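Local atomic coordinates of lantibiotic dehydratase (Microbispora corallina, PDB entry 5EHK), a protein that probably dehydrates serine and threonine residues of the NAI-107 precursor peptide, using glutamate delivered by aminoacylated tRNA to activate their hydroxyl groups. Residues H561-V566 / A798-I803; E411-R416 / L611-N616; D331-A336 / L349-Q354. All coordinates share one frame; numbering follows the deposited sequence.

Interaction 1: H561-V566 / A798-I803; sequences HIQDAV and ARPPHI
A single parallel beta bridge between two loops pairs Ile562 with Arg799, their CA atoms 4.8 Å apart. Its two hydrogen bonds straddle the bridged pair: Arg799 N donates to His561 O at 3.2 Å, and Gln563 N donates to Arg799 O at 2.7 Å. The bridge ends where the chain reverses in a type II beta turn from Ile562 to Ala565. Gln563 has its CG anti to the carbonyl carbon (chi1 -70°), which lays the side chain across the Arg799 carbonyl, CG standing 3.4 Å from Arg799 O. Its amide then reaches the backbone just before Ala798: NE2 bonds to Ala797 O, while OE1 lies 3.5 Å from Pro800 CA. Ile562 works through both branches. CG2 rests 3.7 Å from Pro801 CA and CD1 3.8 Å from Arg799 CB. The Pro801 ring lies against the turn, its CD 3.5 Å from Gln563 O. Salt bridges from Arg799 NE to Glu618 and from NH2 to Asp496 secure the extended arginine at its far end. The turn leads directly into strand 566-572, which pairs with strand 629-634, and the His802 and Ile803 side chains lie on strand 620-624.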
ATOM      1  N   HIS A 561      -0.420  19.218  27.957  1.00 17.32           N
ATOM      2  CA  HIS A 561      -1.412  18.132  27.977  1.00 13.96           C
ATOM      3  C   HIS A 561      -0.926  16.906  28.734  1.00 12.76           C
ATOM      4  O   HIS A 561      -1.676  15.953  28.933  1.00 12.56           O
ATOM      5  CB  HIS A 561      -1.800  17.754  26.553  1.00 11.49           C
ATOM      6  CG  HIS A 561      -0.635  17.330  25.720  1.00 15.24           C
ATOM      7  ND1 HIS A 561       0.436  18.162  25.458  1.00 16.24           N
ATOM      8  CD2 HIS A 561      -0.356  16.154  25.117  1.00 13.12           C
ATOM      9  CE1 HIS A 561       1.321  17.516  24.720  1.00 12.04           C
ATOM     10  NE2 HIS A 561       0.860  16.298  24.494  1.00 14.29           N
ATOM     11  N   ILE A 562       0.342  16.936  29.130  1.00 12.32           N
ATOM     12  CA  ILE A 562       0.927  15.912  29.988  1.00 12.75           C
ATOM     13  C   ILE A 562       1.232  16.520  31.343  1.00 14.62           C
ATOM     14  O   ILE A 562       1.856  17.581  31.419  1.00 18.85           O
ATOM     15  CB  ILE A 562       2.239  15.361  29.408  1.00 14.38           C
ATOM     16  CG1 ILE A 562       2.058  14.906  27.941  1.00 12.93           C
ATOM     17  CG2 ILE A 562       2.801  14.279  30.316  1.00 12.94           C
ATOM     18  CD1 ILE A 562       0.910  13.998  27.707  1.00 12.89           C
ATOM     19  N   GLN A 563       0.795  15.864  32.414  1.00 18.39           N
ATOM     20  CA  GLN A 563       1.005  16.382  33.769  1.00 17.87           C
ATOM     21  C   GLN A 563       2.470  16.468  34.090  1.00 15.61           C
ATOM     22  O   GLN A 563       3.232  15.550  33.796  1.00 14.30           O
ATOM     23  CB  GLN A 563       0.305  15.505  34.801  1.00 12.16           C
ATOM     24  CG  GLN A 563      -1.186  15.641  34.696  1.00 17.00           C
ATOM     25  CD  GLN A 563      -1.936  14.416  35.151  1.00 16.85           C
ATOM     26  OE1 GLN A 563      -1.442  13.623  35.961  1.00 16.79           O
ATOM     27  NE2 GLN A 563      -3.139  14.242  34.611  1.00 14.71           N
ATOM     28  N   ASP A 564       2.837  17.603  34.670  1.00 16.58           N
ATOM     29  CA  ASP A 564       4.178  17.840  35.175  1.00 14.35           C
ATOM     30  C   ASP A 564       5.226  18.024  34.082  1.00 16.78           C
ATOM     31  O   ASP A 564       6.430  18.095  34.348  1.00 16.33           O
ATOM     32  CB  ASP A 564       4.592  16.732  36.117  1.00 14.58           C
ATOM     33  CG  ASP A 564       5.666  17.172  37.053  1.00 22.60           C
ATOM     34  OD1 ASP A 564       5.689  18.392  37.399  1.00 18.68           O
ATOM     35  OD2 ASP A 564       6.470  16.295  37.433  1.00 20.20           O
ATOM     36  N   ALA A 565       4.756  18.150  32.853  1.00 14.17           N
ATOM     37  CA  ALA A 565       5.646  18.276  31.732  1.00 11.29           C
ATOM     38  C   ALA A 565       6.440  19.576  31.789  1.00 11.74           C
ATOM     39  O   ALA A 565       5.959  20.598  32.267  1.00 10.86           O
ATOM     40  CB  ALA A 565       4.844  18.204  30.460  1.00 11.81           C
ATOM     41  N   VAL A 566       7.660  19.519  31.279  1.00 12.04           N
ATOM     42  CA  VAL A 566       8.467  20.697  31.059  1.00 11.60           C
ATOM     43  C   VAL A 566       8.157  21.216  29.677  1.00 14.05           C
ATOM     44  O   VAL A 566       8.202  20.454  28.729  1.00 14.39           O
ATOM     45  CB  VAL A 566       9.946  20.338  31.048  1.00 12.66           C
ATOM     46  CG1 VAL A 566      10.780  21.576  30.761  1.00 13.81           C
ATOM     47  CG2 VAL A 566      10.351  19.669  32.366  1.00 12.80           C
ATOM     48  N   ALA A 798      -4.656  16.607  30.771  1.00 19.09           N
ATOM     49  CA  ALA A 798      -5.546  15.454  30.874  1.00 18.87           C
ATOM     50  C   ALA A 798      -4.805  14.151  31.161  1.00 18.30           C
ATOM     51  O   ALA A 798      -5.364  13.201  31.705  1.00 22.40           O
ATOM     52  CB  ALA A 798      -6.364  15.326  29.613  1.00 17.07           C
ATOM     53  N   ARG A 799      -3.536  14.117  30.787  1.00 19.49           N
ATOM     54  CA  ARG A 799      -2.768  12.883  30.800  1.00 19.58           C
ATOM     55  C   ARG A 799      -1.620  12.835  31.813  1.00 17.77           C
ATOM     56  O   ARG A 799      -0.812  13.769  31.931  1.00 13.81           O
ATOM     57  CB  ARG A 799      -2.239  12.586  29.392  1.00 23.09           C
ATOM     58  CG  ARG A 799      -3.279  12.046  28.461  1.00 20.47           C
ATOM     59  CD  ARG A 799      -2.685  11.805  27.098  1.00 26.31           C
ATOM     60  NE  ARG A 799      -3.668  11.225  26.194  1.00 24.35           N
ATOM     61  CZ  ARG A 799      -4.444  11.950  25.411  1.00 24.54           C
ATOM     62  NH1 ARG A 799      -4.327  13.266  25.427  1.00 29.42           N
ATOM     63  NH2 ARG A 799      -5.324  11.368  24.611  1.00 28.87           N
ATOM     64  N   PRO A 800      -1.537  11.718  32.531  1.00 18.05           N
ATOM     65  CA  PRO A 800      -0.425  11.436  33.443  1.00 19.31           C
ATOM     66  C   PRO A 800       0.819  11.302  32.608  1.00 19.42           C
ATOM     67  O   PRO A 800       0.680  10.918  31.445  1.00 25.03           O
ATOM     68  CB  PRO A 800      -0.768  10.056  34.001  1.00 15.60           C
ATOM     69  CG  PRO A 800      -2.199   9.814  33.623  1.00 20.45           C
ATOM     70  CD  PRO A 800      -2.448  10.577  32.378  1.00 17.12           C
ATOM     71  N   PRO A 801       2.003  11.592  33.170  1.00 16.85           N
ATOM     72  CA  PRO A 801       3.223  11.286  32.417  1.00 17.99           C
ATOM     73  C   PRO A 801       3.403   9.810  32.288  1.00 20.51           C
ATOM     74  O   PRO A 801       2.797   9.021  33.003  1.00 20.22           O
ATOM     75  CB  PRO A 801       4.347  11.836  33.303  1.00 24.41           C
ATOM     76  CG  PRO A 801       3.777  11.899  34.649  1.00 21.68           C
ATOM     77  CD  PRO A 801       2.304  12.247  34.449  1.00 18.90           C
ATOM     78  N   HIS A 802       4.250   9.434  31.352  1.00 28.67           N
ATOM     79  CA  HIS A 802       4.618   8.049  31.200  1.00 34.38           C
ATOM     80  C   HIS A 802       6.080   8.033  31.397  1.00 35.23           C
ATOM     81  O   HIS A 802       6.825   8.240  30.444  1.00 35.86           O
ATOM     82  CB  HIS A 802       4.346   7.559  29.786  1.00 36.60           C
ATOM     83  CG  HIS A 802       4.892   6.193  29.523  1.00 43.42           C
ATOM     84  ND1 HIS A 802       6.114   5.987  28.918  1.00 37.93           N
ATOM     85  CD2 HIS A 802       4.402   4.964  29.813  1.00 43.41           C
ATOM     86  CE1 HIS A 802       6.343   4.690  28.825  1.00 34.75           C
ATOM     87  NE2 HIS A 802       5.318   4.047  29.357  1.00 45.89           N
ATOM     88  N   ILE A 803       6.503   7.840  32.634  1.00 36.00           N
ATOM     89  CA  ILE A 803       7.932   7.847  32.895  1.00 45.62           C
ATOM     90  C   ILE A 803       8.431   6.484  33.362  1.00 46.17           C
ATOM     91  O   ILE A 803       8.107   6.017  34.457  1.00 46.19           O
ATOM     92  CB  ILE A 803       8.320   8.914  33.930  1.00 43.69           C
ATOM     93  CG1 ILE A 803       7.706  10.259  33.558  1.00 33.27           C
ATOM     94  CG2 ILE A 803       9.826   8.985  34.053  1.00 37.99           C
ATOM     95  CD1 ILE A 803       8.145  10.746  32.231  1.00 29.72           C
TER
HETATM   96  O   HOH W   1      -3.821  14.777  27.242  1.00 19.80           O

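Interaction 2: E411-R416 / L611-N616; sequences EAFLER and LGVGAN
Asn616 OD1 accepts the backbone N-H groups of both Glu618 and Arg619, the first closing an Asx turn at the end of strand 611-615, while the backbone oxygen of Asn616 meets Leu414 CD1 of the helix at 3.8 Å. That same oxygen also accepts a hydrogen bond from His410 NE2, one turn back on the helix. No hydrogen bond joins the two segments; side-chain carbons meet one another and two backbone oxygens, Val613 O and Asn616 O. Phe413 is the centre of the contact. With CG anti to the backbone N (chi1 -167°), the ring extends toward the strand and presents its edge to Val613 O, which lies near the ring plane. CE1 touches Val613 CG1 at 4.1 Å, while CD2, across the ring from CE1, is 3.6 Å from Ala615 CB, which approaches obliquely. Ala615 CB also receives Leu414 CD2 at 4.1 Å, so this one methyl touches two consecutive side chains of the helix. The axes lie 8.9 Å apart at their closest and are nearly perpendicular (85°), consistent with Phe413 and Leu414 alone reaching the strand from this helical segment. Around the contact, Leu620 of strand 620-624 touches Phe413, Val613 and Ala615, and strand 611-615 is hydrogen-bonded between strand 620-624 and the outermost strand 423-424.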
ATOM      1  N   GLU A 411       4.066   2.517  16.181  1.00 16.52           N
ATOM      2  CA  GLU A 411       3.841   1.073  16.170  1.00 13.68           C
ATOM      3  C   GLU A 411       5.181   0.363  16.097  1.00 12.37           C
ATOM      4  O   GLU A 411       5.404  -0.627  16.779  1.00 11.81           O
ATOM      5  CB  GLU A 411       2.995   0.632  14.979  1.00 15.02           C
ATOM      6  CG  GLU A 411       1.517   0.973  15.027  1.00 22.03           C
ATOM      7  CD  GLU A 411       0.804   0.602  13.712  1.00 41.14           C
ATOM      8  OE1 GLU A 411       0.839  -0.601  13.347  1.00 44.92           O
ATOM      9  OE2 GLU A 411       0.258   1.513  13.025  1.00 36.44           O
ATOM     10  N   ALA A 412       6.054   0.858  15.231  1.00 11.11           N
ATOM     11  CA  ALA A 412       7.361   0.263  15.050  1.00 10.32           C
ATOM     12  C   ALA A 412       8.094   0.266  16.395  1.00 15.07           C
ATOM     13  O   ALA A 412       8.644  -0.764  16.825  1.00 11.98           O
ATOM     14  CB  ALA A 412       8.135   1.031  13.995  1.00  8.50           C
ATOM     15  N   PHE A 413       8.046   1.428  17.064  1.00 12.53           N
ATOM     16  CA  PHE A 413       8.688   1.650  18.349  1.00 10.25           C
ATOM     17  C   PHE A 413       8.183   0.614  19.374  1.00 11.25           C
ATOM     18  O   PHE A 413       8.974  -0.079  20.026  1.00  8.12           O
ATOM     19  CB  PHE A 413       8.430   3.087  18.820  1.00  8.34           C
ATOM     20  CG  PHE A 413       9.283   3.513  19.975  1.00  7.15           C
ATOM     21  CD1 PHE A 413      10.346   4.366  19.784  1.00  8.07           C
ATOM     22  CD2 PHE A 413       9.027   3.049  21.264  1.00  8.59           C
ATOM     23  CE1 PHE A 413      11.141   4.767  20.876  1.00 11.88           C
ATOM     24  CE2 PHE A 413       9.814   3.429  22.350  1.00  8.04           C
ATOM     25  CZ  PHE A 413      10.875   4.279  22.159  1.00  9.71           C
ATOM     26  N   LEU A 414       6.865   0.527  19.514  1.00 11.86           N
ATOM     27  CA  LEU A 414       6.253  -0.491  20.382  1.00 15.93           C
ATOM     28  C   LEU A 414       6.769  -1.895  20.086  1.00 12.69           C
ATOM     29  O   LEU A 414       7.019  -2.671  20.995  1.00 17.04           O
ATOM     30  CB  LEU A 414       4.730  -0.483  20.231  1.00  9.92           C
ATOM     31  CG  LEU A 414       4.072   0.623  21.040  1.00 13.01           C
ATOM     32  CD1 LEU A 414       2.574   0.693  20.798  1.00 10.96           C
ATOM     33  CD2 LEU A 414       4.420   0.420  22.536  1.00 12.98           C
ATOM     34  N   GLU A 415       6.920  -2.210  18.810  1.00 11.04           N
ATOM     35  CA  GLU A 415       7.332  -3.529  18.377  1.00 13.86           C
ATOM     36  C   GLU A 415       8.779  -3.830  18.794  1.00 14.38           C
ATOM     37  O   GLU A 415       9.087  -4.922  19.275  1.00 12.34           O
ATOM     38  CB  GLU A 415       7.138  -3.647  16.850  1.00 19.67           C
ATOM     39  CG  GLU A 415       7.703  -4.894  16.187  1.00 26.23           C
ATOM     40  CD  GLU A 415       6.699  -6.047  16.174  1.00 52.98           C
ATOM     41  OE1 GLU A 415       5.835  -6.096  17.089  1.00 47.25           O
ATOM     42  OE2 GLU A 415       6.781  -6.907  15.257  1.00 61.25           O
ATOM     43  N   ARG A 416       9.664  -2.847  18.635  1.00 14.25           N
ATOM     44  CA  ARG A 416      11.078  -3.065  18.937  1.00 11.11           C
ATOM     45  C   ARG A 416      11.468  -2.866  20.399  1.00 13.44           C
ATOM     46  O   ARG A 416      12.345  -3.553  20.909  1.00 20.00           O
ATOM     47  CB  ARG A 416      11.952  -2.180  18.069  1.00  7.82           C
ATOM     48  CG  ARG A 416      13.369  -2.123  18.538  1.00  7.09           C
ATOM     49  CD  ARG A 416      14.262  -1.618  17.434  1.00  9.13           C
ATOM     50  NE  ARG A 416      15.672  -1.698  17.801  1.00 11.09           N
ATOM     51  CZ  ARG A 416      16.652  -1.401  16.960  1.00 15.17           C
ATOM     52  NH1 ARG A 416      16.332  -0.996  15.732  1.00 12.57           N
ATOM     53  NH2 ARG A 416      17.927  -1.473  17.343  1.00 10.17           N
ATOM     54  N   LEU A 611      17.639  14.115  25.979  1.00 12.43           N
ATOM     55  CA  LEU A 611      16.277  13.743  25.645  1.00 10.82           C
ATOM     56  C   LEU A 611      16.121  12.269  25.225  1.00 11.31           C
ATOM     57  O   LEU A 611      16.983  11.714  24.576  1.00 11.47           O
ATOM     58  CB  LEU A 611      15.751  14.695  24.577  1.00 10.47           C
ATOM     59  CG  LEU A 611      15.704  16.147  25.053  1.00 15.76           C
ATOM     60  CD1 LEU A 611      15.118  17.103  23.998  1.00 10.40           C
ATOM     61  CD2 LEU A 611      14.898  16.211  26.359  1.00 12.28           C
ATOM     62  N   GLY A 612      15.004  11.653  25.604  1.00 11.58           N
ATOM     63  CA  GLY A 612      14.699  10.278  25.253  1.00  8.58           C
ATOM     64  C   GLY A 612      13.265  10.120  24.763  1.00 11.57           C
ATOM     65  O   GLY A 612      12.448  11.046  24.855  1.00 13.70           O
ATOM     66  N   VAL A 613      12.960   8.973  24.170  1.00  9.00           N
ATOM     67  CA  VAL A 613      11.617   8.727  23.677  1.00  7.89           C
ATOM     68  C   VAL A 613      11.132   7.386  24.246  1.00 10.60           C
ATOM     69  O   VAL A 613      11.856   6.387  24.191  1.00 10.74           O
ATOM     70  CB  VAL A 613      11.576   8.716  22.135  1.00  8.44           C
ATOM     71  CG1 VAL A 613      10.141   8.691  21.635  1.00 10.89           C
ATOM     72  CG2 VAL A 613      12.299   9.916  21.554  1.00  6.59           C
ATOM     73  N   GLY A 614       9.923   7.386  24.805  1.00 10.52           N
ATOM     74  CA  GLY A 614       9.290   6.219  25.392  1.00  7.23           C
ATOM     75  C   GLY A 614       7.939   6.078  24.693  1.00 11.38           C
ATOM     76  O   GLY A 614       7.581   6.902  23.849  1.00 10.57           O
ATOM     77  N   ALA A 615       7.175   5.050  25.034  1.00 12.29           N
ATOM     78  CA  ALA A 615       5.903   4.810  24.378  1.00 10.18           C
ATOM     79  C   ALA A 615       4.914   4.053  25.262  1.00 15.73           C
ATOM     80  O   ALA A 615       5.307   3.251  26.100  1.00 15.50           O
ATOM     81  CB  ALA A 615       6.134   4.051  23.109  1.00  7.83           C
ATOM     82  N   ASN A 616       3.628   4.353  25.106  1.00 15.91           N
ATOM     83  CA  ASN A 616       2.563   3.489  25.631  1.00 15.03           C
ATOM     84  C   ASN A 616       1.653   3.123  24.467  1.00 13.85           C
ATOM     85  O   ASN A 616       1.953   3.469  23.325  1.00 11.97           O
ATOM     86  CB  ASN A 616       1.784   4.149  26.783  1.00 13.90           C
ATOM     87  CG  ASN A 616       1.077   5.440  26.374  1.00 14.30           C
ATOM     88  OD1 ASN A 616       0.656   5.626  25.226  1.00 15.74           O
ATOM     89  ND2 ASN A 616       0.987   6.363  27.317  1.00 16.70           N
TER

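Interaction 3: D331-A336 / L349-Q354; sequences DARCHA and LAELIQ
The two helical segments run antiparallel, 163° between their N-to-C directions, with axes 9.3 Å apart at their closest and the backbones nearest at Arg333 and Leu352, whose CA atoms are 5.5 Å apart. Arg333 supplies most of the contact from its side. Its chain is extended from CG to NE and passes over the backbone of the other helix beside the carbonyl of Glu351; CD is the atom nearest to Glu351 O. The guanidinium ends against the aliphatic stem of Glu351, with NH1 3.7 Å from CB and 3.9 Å from CG, the two side chains crossing at about a right angle. Their guanidinium and carboxylate planes are turned 44° apart. Charge attraction across the gap is probably modest, because Arg333 NH1 stays 4.4 Å from Glu351 OE1, beyond a salt bridge. Each charge instead has its partner on its own helix: Arg333 pairs with Glu329, and Glu351 with Arg347. Next to this polar pair, Leu352 makes the apolar part of the contact. Its CG is anti to the backbone N (chi1 -176°), which brings the forked end toward the other helix: CD1 meets Arg333 CB at 3.8 Å, and CD2 meets Cys334 SG at 3.7 Å. CD1 lies 3.9 Å from the same sulfur, so both methyls of the fork touch Cys334. The contact belongs to a helical hairpin formed by helices 318-339 and 346-359, consecutive in the chain. Thr170 of strand 167-172 touches both Cys334 and Leu352, and Leu366 at the start of strand 366-379 also lies on Leu352, while Asp331 faces helix 294-306.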
ATOM      1  N   ASP A 331      24.099  48.038   9.053  1.00 40.89           N
ATOM      2  CA  ASP A 331      23.238  48.207  10.201  1.00 42.09           C
ATOM      3  C   ASP A 331      22.734  49.651  10.243  1.00 44.83           C
ATOM      4  O   ASP A 331      21.528  49.906  10.318  1.00 39.74           O
ATOM      5  CB  ASP A 331      23.991  47.871  11.481  1.00 39.14           C
ATOM      6  CG  ASP A 331      23.091  47.859  12.692  1.00 47.82           C
ATOM      7  OD1 ASP A 331      22.121  47.063  12.693  1.00 51.44           O
ATOM      8  OD2 ASP A 331      23.340  48.651  13.632  1.00 42.92           O
ATOM      9  N   ALA A 332      23.671  50.591  10.159  1.00 51.41           N
ATOM     10  CA  ALA A 332      23.345  52.013  10.247  1.00 53.94           C
ATOM     11  C   ALA A 332      22.369  52.449   9.148  1.00 51.35           C
ATOM     12  O   ALA A 332      21.410  53.178   9.409  1.00 48.12           O
ATOM     13  CB  ALA A 332      24.612  52.847  10.205  1.00 42.75           C
ATOM     14  N   ARG A 333      22.594  51.988   7.924  1.00 48.21           N
ATOM     15  CA  ARG A 333      21.673  52.323   6.847  1.00 55.52           C
ATOM     16  C   ARG A 333      20.318  51.619   6.950  1.00 53.23           C
ATOM     17  O   ARG A 333      19.363  52.007   6.276  1.00 51.38           O
ATOM     18  CB  ARG A 333      22.294  52.105   5.470  1.00 52.25           C
ATOM     19  CG  ARG A 333      23.527  52.934   5.209  1.00 48.80           C
ATOM     20  CD  ARG A 333      24.016  52.639   3.815  1.00 57.53           C
ATOM     21  NE  ARG A 333      25.322  53.214   3.525  1.00 66.91           N
ATOM     22  CZ  ARG A 333      25.497  54.447   3.071  1.00 68.23           C
ATOM     23  NH1 ARG A 333      24.446  55.238   2.891  1.00 65.92           N
ATOM     24  NH2 ARG A 333      26.720  54.893   2.817  1.00 67.55           N
ATOM     25  N   CYS A 334      20.239  50.590   7.789  1.00 51.39           N
ATOM     26  CA  CYS A 334      18.980  49.879   7.985  1.00 54.28           C
ATOM     27  C   CYS A 334      18.033  50.690   8.852  1.00 51.18           C
ATOM     28  O   CYS A 334      16.843  50.797   8.554  1.00 49.87           O
ATOM     29  CB  CYS A 334      19.209  48.506   8.623  1.00 48.68           C
ATOM     30  SG  CYS A 334      19.507  47.186   7.446  1.00 42.56           S
ATOM     31  N   HIS A 335      18.562  51.264   9.925  1.00 48.89           N
ATOM     32  CA  HIS A 335      17.746  52.094  10.791  1.00 53.38           C
ATOM     33  C   HIS A 335      17.370  53.365  10.059  1.00 55.04           C
ATOM     34  O   HIS A 335      16.244  53.851  10.179  1.00 54.55           O
ATOM     35  CB  HIS A 335      18.498  52.410  12.079  1.00 52.55           C
ATOM     36  CG  HIS A 335      18.669  51.221  12.969  1.00 55.07           C
ATOM     37  ND1 HIS A 335      19.649  50.273  12.759  1.00 48.65           N
ATOM     38  CD2 HIS A 335      17.968  50.809  14.051  1.00 50.67           C
ATOM     39  CE1 HIS A 335      19.555  49.338  13.686  1.00 51.16           C
ATOM     40  NE2 HIS A 335      18.544  49.638  14.481  1.00 54.93           N
ATOM     41  N   ALA A 336      18.317  53.868   9.270  1.00 53.24           N
ATOM     42  CA  ALA A 336      18.119  55.062   8.472  1.00 52.46           C
ATOM     43  C   ALA A 336      16.908  54.884   7.581  1.00 53.78           C
ATOM     44  O   ALA A 336      15.985  55.709   7.582  1.00 52.26           O
ATOM     45  CB  ALA A 336      19.338  55.313   7.629  1.00 56.80           C
ATOM     46  N   LEU A 349      17.231  53.216   0.244  1.00 48.11           N
ATOM     47  CA  LEU A 349      17.190  51.795  -0.093  1.00 46.81           C
ATOM     48  C   LEU A 349      18.302  51.394  -1.066  1.00 48.21           C
ATOM     49  O   LEU A 349      18.980  50.379  -0.859  1.00 44.38           O
ATOM     50  CB  LEU A 349      15.811  51.416  -0.649  1.00 50.38           C
ATOM     51  CG  LEU A 349      15.556  49.959  -1.050  1.00 42.15           C
ATOM     52  CD1 LEU A 349      15.943  49.019   0.081  1.00 44.12           C
ATOM     53  CD2 LEU A 349      14.101  49.778  -1.409  1.00 40.72           C
ATOM     54  N   ALA A 350      18.474  52.173  -2.131  1.00 45.07           N
ATOM     55  CA  ALA A 350      19.591  51.966  -3.055  1.00 48.54           C
ATOM     56  C   ALA A 350      20.927  52.158  -2.334  1.00 50.41           C
ATOM     57  O   ALA A 350      21.929  51.537  -2.691  1.00 47.14           O
ATOM     58  CB  ALA A 350      19.493  52.911  -4.248  1.00 36.91           C
ATOM     59  N   GLU A 351      20.912  53.026  -1.323  1.00 49.67           N
ATOM     60  CA  GLU A 351      22.063  53.281  -0.460  1.00 54.16           C
ATOM     61  C   GLU A 351      22.359  52.098   0.461  1.00 59.13           C
ATOM     62  O   GLU A 351      23.519  51.790   0.731  1.00 61.39           O
ATOM     63  CB  GLU A 351      21.843  54.575   0.346  1.00 56.84           C
ATOM     64  CG  GLU A 351      22.362  55.829  -0.384  1.00 68.70           C
ATOM     65  CD  GLU A 351      21.884  57.149   0.221  1.00 78.45           C
ATOM     66  OE1 GLU A 351      20.955  57.132   1.064  1.00 73.03           O
ATOM     67  OE2 GLU A 351      22.429  58.208  -0.171  1.00 77.58           O
ATOM     68  N   LEU A 352      21.313  51.427   0.932  1.00 53.94           N
ATOM     69  CA  LEU A 352      21.493  50.233   1.737  1.00 47.69           C
ATOM     70  C   LEU A 352      22.019  49.098   0.860  1.00 51.66           C
ATOM     71  O   LEU A 352      22.907  48.355   1.269  1.00 52.84           O
ATOM     72  CB  LEU A 352      20.172  49.845   2.411  1.00 50.97           C
ATOM     73  CG  LEU A 352      20.082  48.666   3.387  1.00 47.48           C
ATOM     74  CD1 LEU A 352      21.279  48.600   4.318  1.00 50.60           C
ATOM     75  CD2 LEU A 352      18.812  48.798   4.203  1.00 44.96           C
ATOM     76  N   ILE A 353      21.493  48.992  -0.357  1.00 50.04           N
ATOM     77  CA  ILE A 353      21.852  47.901  -1.260  1.00 47.20           C
ATOM     78  C   ILE A 353      23.341  47.833  -1.590  1.00 54.98           C
ATOM     79  O   ILE A 353      23.983  46.818  -1.331  1.00 60.24           O
ATOM     80  CB  ILE A 353      21.056  47.941  -2.585  1.00 46.55           C
ATOM     81  CG1 ILE A 353      19.574  47.700  -2.332  1.00 40.34           C
ATOM     82  CG2 ILE A 353      21.596  46.905  -3.571  1.00 40.36           C
ATOM     83  CD1 ILE A 353      19.295  46.344  -1.793  1.00 43.96           C
ATOM     84  N   GLN A 354      23.904  48.895  -2.157  1.00 59.95           N
ATOM     85  CA  GLN A 354      25.300  48.817  -2.589  1.00 62.20           C
ATOM     86  C   GLN A 354      26.228  48.689  -1.370  1.00 56.01           C
ATOM     87  O   GLN A 354      27.324  48.143  -1.474  1.00 56.50           O
ATOM     88  CB  GLN A 354      25.700  49.986  -3.518  1.00 58.01           C
ATOM     89  CG  GLN A 354      26.429  51.156  -2.844  1.00 64.38           C
ATOM     90  CD  GLN A 354      25.565  51.897  -1.834  1.00 73.17           C
ATOM     91  OE1 GLN A 354      24.350  51.715  -1.802  1.00 67.50           O
ATOM     92  NE2 GLN A 354      26.194  52.722  -0.992  1.00 72.20           N
TER

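Interactions 1 and 2 are neighbours, their centres 16 Å apart, and they touch where His802 CE1 lies 3.3 Å from Ala615 O. Both border the seven-stranded mixed sheet: interaction 2 packs helix 407-417 on strand 611-615, and interaction 1 lies at the entry to strand 566-572. Their segments alternate along the chain, so the two closures cross in sequence order, and residues 798-803 bring the chain back from far downstream to this sheet. Interaction 3 is remote, with centres about 50 Å from interaction 1 and 52 Å from interaction 2. It closes earlier in the chain, between consecutive helices, as a local hairpin, and lies near the periphery, about 41 Å from the centre of the chain.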